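K5 lyase (Enterobacteria phage k1-5, PDB 2X3H) cleaves the K5 capsular polysaccharide, a heparosan-type glycosaminoglycan, by beta-elimination, probably as a trimeric tail spike of the phage. Local coordinates at residues A285-A291 with V308-D314; V333-C338 with T349-A353. All blocks are in the same frame, centred on the assembly; numbering follows the deposited sequence.

Contact 1 of 2, residues A285-A291 with V308-D314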
# COMPACT_ATOMS: atom_id res chain seq x y z
N ALA A 285 4.91 -14.82 1.68
CA ALA A 285 5.69 -15.76 2.47
C ALA A 285 4.85 -16.99 2.77
O ALA A 285 4.08 -17.01 3.74
CB ALA A 285 6.19 -15.10 3.75
N ASN A 286 4.98 -17.99 1.91
CA ASN A 286 4.28 -19.25 2.07
C ASN A 286 5.09 -20.11 3.02
O ASN A 286 6.03 -20.80 2.60
CB ASN A 286 4.11 -19.90 0.69
CG ASN A 286 3.58 -21.32 0.75
OD1 ASN A 286 3.28 -21.84 1.83
ND2 ASN A 286 3.48 -21.97 -0.42
N ASN A 287 4.76 -20.04 4.31
CA ASN A 287 5.34 -20.92 5.32
C ASN A 287 6.87 -20.89 5.43
O ASN A 287 7.55 -21.91 5.29
CB ASN A 287 4.77 -22.34 5.17
CG ASN A 287 3.32 -22.38 5.56
OD1 ASN A 287 3.01 -22.53 6.74
ND2 ASN A 287 2.42 -22.14 4.61
N PRO A 288 7.40 -19.71 5.76
CA PRO A 288 8.82 -19.64 6.00
C PRO A 288 9.12 -20.31 7.33
O PRO A 288 8.19 -20.65 8.09
CB PRO A 288 9.07 -18.13 6.08
CG PRO A 288 7.79 -17.57 6.65
CD PRO A 288 6.70 -18.44 6.04
N LYS A 289 10.40 -20.49 7.62
CA LYS A 289 10.80 -21.19 8.84
C LYS A 289 11.25 -20.24 9.95
O LYS A 289 11.47 -20.68 11.08
CB LYS A 289 11.91 -22.20 8.55
CG LYS A 289 11.43 -23.52 7.96
CD LYS A 289 11.28 -23.45 6.46
CE LYS A 289 11.45 -24.84 5.84
NZ LYS A 289 10.61 -25.87 6.50
N TYR A 290 11.36 -18.94 9.64
CA TYR A 290 11.74 -17.97 10.68
C TYR A 290 11.05 -16.62 10.54
O TYR A 290 10.46 -16.13 11.50
CB TYR A 290 13.26 -17.78 10.74
CG TYR A 290 13.69 -16.95 11.94
CD1 TYR A 290 13.88 -17.55 13.18
CD2 TYR A 290 13.86 -15.57 11.84
CE1 TYR A 290 14.27 -16.80 14.28
CE2 TYR A 290 14.26 -14.82 12.93
CZ TYR A 290 14.45 -15.43 14.15
OH TYR A 290 14.85 -14.70 15.25
N ALA A 291 11.13 -16.01 9.35
CA ALA A 291 10.50 -14.70 9.15
C ALA A 291 10.15 -14.47 7.69
O ALA A 291 10.80 -15.00 6.79
CB ALA A 291 11.42 -13.60 9.63
N VAL A 308 1.94 -13.37 5.22
CA VAL A 308 2.70 -14.53 5.72
C VAL A 308 1.78 -15.54 6.38
O VAL A 308 0.91 -15.18 7.18
CB VAL A 308 3.90 -14.10 6.61
CG1 VAL A 308 3.46 -13.23 7.74
CG2 VAL A 308 4.70 -15.31 7.12
N ASP A 309 1.93 -16.81 6.00
CA ASP A 309 1.18 -17.91 6.61
C ASP A 309 2.16 -18.90 7.22
O ASP A 309 3.18 -19.21 6.61
CB ASP A 309 0.35 -18.64 5.56
CG ASP A 309 -0.35 -19.87 6.12
OD1 ASP A 309 -0.88 -19.79 7.25
OD2 ASP A 309 -0.39 -20.92 5.43
N TYR A 310 1.84 -19.39 8.42
CA TYR A 310 2.65 -20.41 9.09
C TYR A 310 1.90 -21.74 9.31
O TYR A 310 2.42 -22.63 9.99
CB TYR A 310 3.13 -19.88 10.46
CG TYR A 310 4.35 -18.98 10.35
CD1 TYR A 310 5.62 -19.52 10.25
CD2 TYR A 310 4.23 -17.59 10.31
CE1 TYR A 310 6.74 -18.71 10.13
CE2 TYR A 310 5.33 -16.78 10.21
CZ TYR A 310 6.60 -17.34 10.11
OH TYR A 310 7.74 -16.55 10.00
N SER A 311 0.71 -21.87 8.74
CA SER A 311 -0.18 -23.02 9.03
C SER A 311 0.44 -24.39 8.76
O SER A 311 0.03 -25.38 9.38
CB SER A 311 -1.50 -22.90 8.27
OG SER A 311 -1.29 -23.05 6.88
N THR A 312 1.41 -24.47 7.86
CA THR A 312 2.05 -25.77 7.57
C THR A 312 3.56 -25.77 7.84
O THR A 312 4.29 -26.65 7.35
CB THR A 312 1.80 -26.23 6.12
OG1 THR A 312 2.43 -25.34 5.21
CG2 THR A 312 0.31 -26.33 5.84
N SER A 313 4.02 -24.77 8.59
CA SER A 313 5.45 -24.58 8.84
C SER A 313 5.95 -25.27 10.10
O SER A 313 5.24 -25.33 11.11
CB SER A 313 5.77 -23.10 8.98
OG SER A 313 7.13 -22.93 9.34
N ASP A 314 7.19 -25.77 10.06
CA ASP A 314 7.82 -26.34 11.25
C ASP A 314 8.61 -25.31 12.07
O ASP A 314 9.34 -25.67 13.00
CB ASP A 314 8.67 -27.58 10.91
CG ASP A 314 9.85 -27.27 9.98
OD1 ASP A 314 10.14 -26.08 9.72
OD2 ASP A 314 10.50 -28.24 9.51

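Contact 2 of 2, residues V333-C338 with T349-A353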
# COMPACT_ATOMS: atom_id res chain seq x y z
N VAL A 333 1.42 -5.81 7.33
CA VAL A 333 1.87 -7.18 7.56
C VAL A 333 0.66 -8.01 8.01
O VAL A 333 0.14 -7.82 9.11
CB VAL A 333 2.95 -7.27 8.64
CG1 VAL A 333 3.47 -8.70 8.77
CG2 VAL A 333 4.10 -6.31 8.32
N LEU A 334 0.21 -8.91 7.15
CA LEU A 334 -0.91 -9.80 7.47
C LEU A 334 -0.32 -11.17 7.77
O LEU A 334 0.25 -11.81 6.89
CB LEU A 334 -1.88 -9.84 6.30
CG LEU A 334 -3.08 -10.81 6.35
CD1 LEU A 334 -3.62 -11.05 7.74
CD2 LEU A 334 -4.18 -10.45 5.34
N MET A 335 -0.42 -11.60 9.02
CA MET A 335 0.16 -12.88 9.42
C MET A 335 -0.90 -13.82 10.01
O MET A 335 -1.75 -13.40 10.80
CB MET A 335 1.31 -12.64 10.41
CG MET A 335 1.99 -13.90 10.95
SD MET A 335 3.51 -13.39 11.77
CE MET A 335 3.72 -14.65 13.03
N SER A 336 -0.85 -15.09 9.63
CA SER A 336 -1.80 -16.04 10.16
C SER A 336 -1.17 -17.42 10.25
O SER A 336 -0.03 -17.60 9.85
CB SER A 336 -3.07 -16.07 9.31
OG SER A 336 -2.82 -16.66 8.05
N GLY A 337 -1.91 -18.39 10.79
CA GLY A 337 -1.41 -19.76 10.85
C GLY A 337 -0.55 -20.09 12.05
O GLY A 337 0.18 -21.09 12.03
N CYS A 338 -0.62 -19.28 13.10
CA CYS A 338 0.09 -19.54 14.35
C CYS A 338 -0.89 -19.74 15.50
O CYS A 338 -1.42 -18.74 16.04
CB CYS A 338 1.01 -18.37 14.71
SG CYS A 338 2.25 -17.94 13.48
N THR A 349 6.27 -20.06 19.04
CA THR A 349 5.95 -18.68 19.38
C THR A 349 5.67 -17.87 18.13
O THR A 349 6.08 -18.23 17.02
CB THR A 349 7.10 -18.01 20.13
OG1 THR A 349 8.27 -18.01 19.30
CG2 THR A 349 7.37 -18.74 21.44
N ALA A 350 4.94 -16.77 18.32
CA ALA A 350 4.59 -15.85 17.25
C ALA A 350 5.05 -14.44 17.61
O ALA A 350 4.92 -14.02 18.76
CB ALA A 350 3.08 -15.87 17.00
N THR A 351 5.57 -13.73 16.62
CA THR A 351 5.93 -12.33 16.77
C THR A 351 5.70 -11.65 15.42
O THR A 351 6.45 -11.90 14.48
CB THR A 351 7.43 -12.18 17.14
OG1 THR A 351 7.69 -12.89 18.36
CG2 THR A 351 7.80 -10.71 17.34
N ILE A 352 4.68 -10.81 15.29
CA ILE A 352 4.40 -10.21 13.97
C ILE A 352 5.38 -9.09 13.61
O ILE A 352 5.68 -8.87 12.42
CB ILE A 352 2.91 -9.76 13.84
CG1 ILE A 352 2.54 -9.45 12.38
CG2 ILE A 352 2.61 -8.56 14.73
CD1 ILE A 352 1.05 -9.45 12.13
N ALA A 353 5.88 -8.39 14.63
CA ALA A 353 6.90 -7.36 14.42
C ALA A 353 7.88 -7.43 15.59
O ALA A 353 7.47 -7.35 16.75
CB ALA A 353 6.25 -5.98 14.34

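Contact 1 of 2, residues A285-A291 with V308-D314
Strands 279-286 and 302-309 end side by side as parallel neighbours, with Ala-285 paired to Val-308 and Asn-286 to Asp-309, and both segments then leave the sheet as loops at one corner of a right-handed beta-helix. Asp-309 N gives the last straight strand bond, 3.1 Å to Ala-285 O; beyond it Asn-287 N reaches Asp-309 O only weakly. The Asn-287 amide then enters the type I turn from Tyr-310 to Ser-313, where its OD1, modelled too close to a neighbour, probably accepts from Thr-312 N. Its rotation is fixed by ND2, which bonds to Asn-286 OD1 in the amide plane and to Asp-309 OD2 from above the carboxylate. Asp-309 OD2 also accepts from Ser-311 OG and from Tyr-250 OH of the second subunit, while OD1 closes an Asx turn onto Ser-311 N. On the other side of the strands, Ala-285 CB meets Val-308 CG2, and Pro-288 CD sits over one face of the Tyr-310 ring, offset toward its rim; the Tyr-310 hydroxyl bonds to His-319 O. Lys-289 NZ reaches Asp-314 OD1 at 3.3 Å in a long, weak salt bridge. Ser-313 chi1 (175°) swings OG away from its own N to donate to Pro-288 O at 2.8 Å, tilted 33° from that carbonyl plane.

Contact 2 of 2, residues V333-C338 with T349-A353
The end of strand 329-336 and the segment 349-353 face one another without a backbone hydrogen bond, their closest alpha carbons being 6.5 Å apart at Cys-338 CA and Ala-350 CA, and the later chain turns a corner at Ile-352. Apolar side chains fill the gap between them. The Met-335 and Ile-352 side chains run antiparallel alongside one another: Ile-352 CD1 reaches Met-335 CB at 3.6 Å, close to Val-333 O as well, while Met-335 SD lies over Ile-352 CA. Because CG1 of Ile-352 is anti to the backbone N (chi1 -166°), the ethyl branch extends toward strand 329-336, and its CG1 also touches Val-333 CG1 at 3.8 Å. Met-335 is extended throughout, with chi1 178°, and its methyl CE passes beside the backbone of Thr-351 to approach Ala-350 CB at 4.2 Å. Further along, Cys-338 rests CB against Ala-350 CB at 4.0 Å, with SG lying alongside. Val-366 of strand 363-369 packs on both Val-333 and Ile-352, and Val-308 and Tyr-310 adjoin Met-335 and Cys-338, so successive turns continue the apolar layer. Inward-facing apolar residues from two different sheets, stacked turn upon turn, form the interior of a parallel beta-helix.

Contacts 1 and 2 follow one another along the chain, their centres about 9 Å apart, and are joined through neighbouring strands 302-309 and 329-336. Probable hydrogen bonds from Val-308 N to Leu-334 O (2.8 Å) and from Tyr-310 N to Ser-336 O (3.0 Å) continue the parallel ladder from one contact into the other. Inside the beta-helix, Val-308 CG1 packs on Met-335 CB at 3.5 Å, linking the apolar residues of both. Contact 1 is largely polar at the loops leaving the sheet, whereas contact 2 has no hydrogen bond between its segments and is carried by apolar side chains. Both also touch the second subunit, contact 1 through the Asp-309 carboxylate among others, contact 2 where Leu-334 and Ser-336 pack on its Asn-301 and Thr-300.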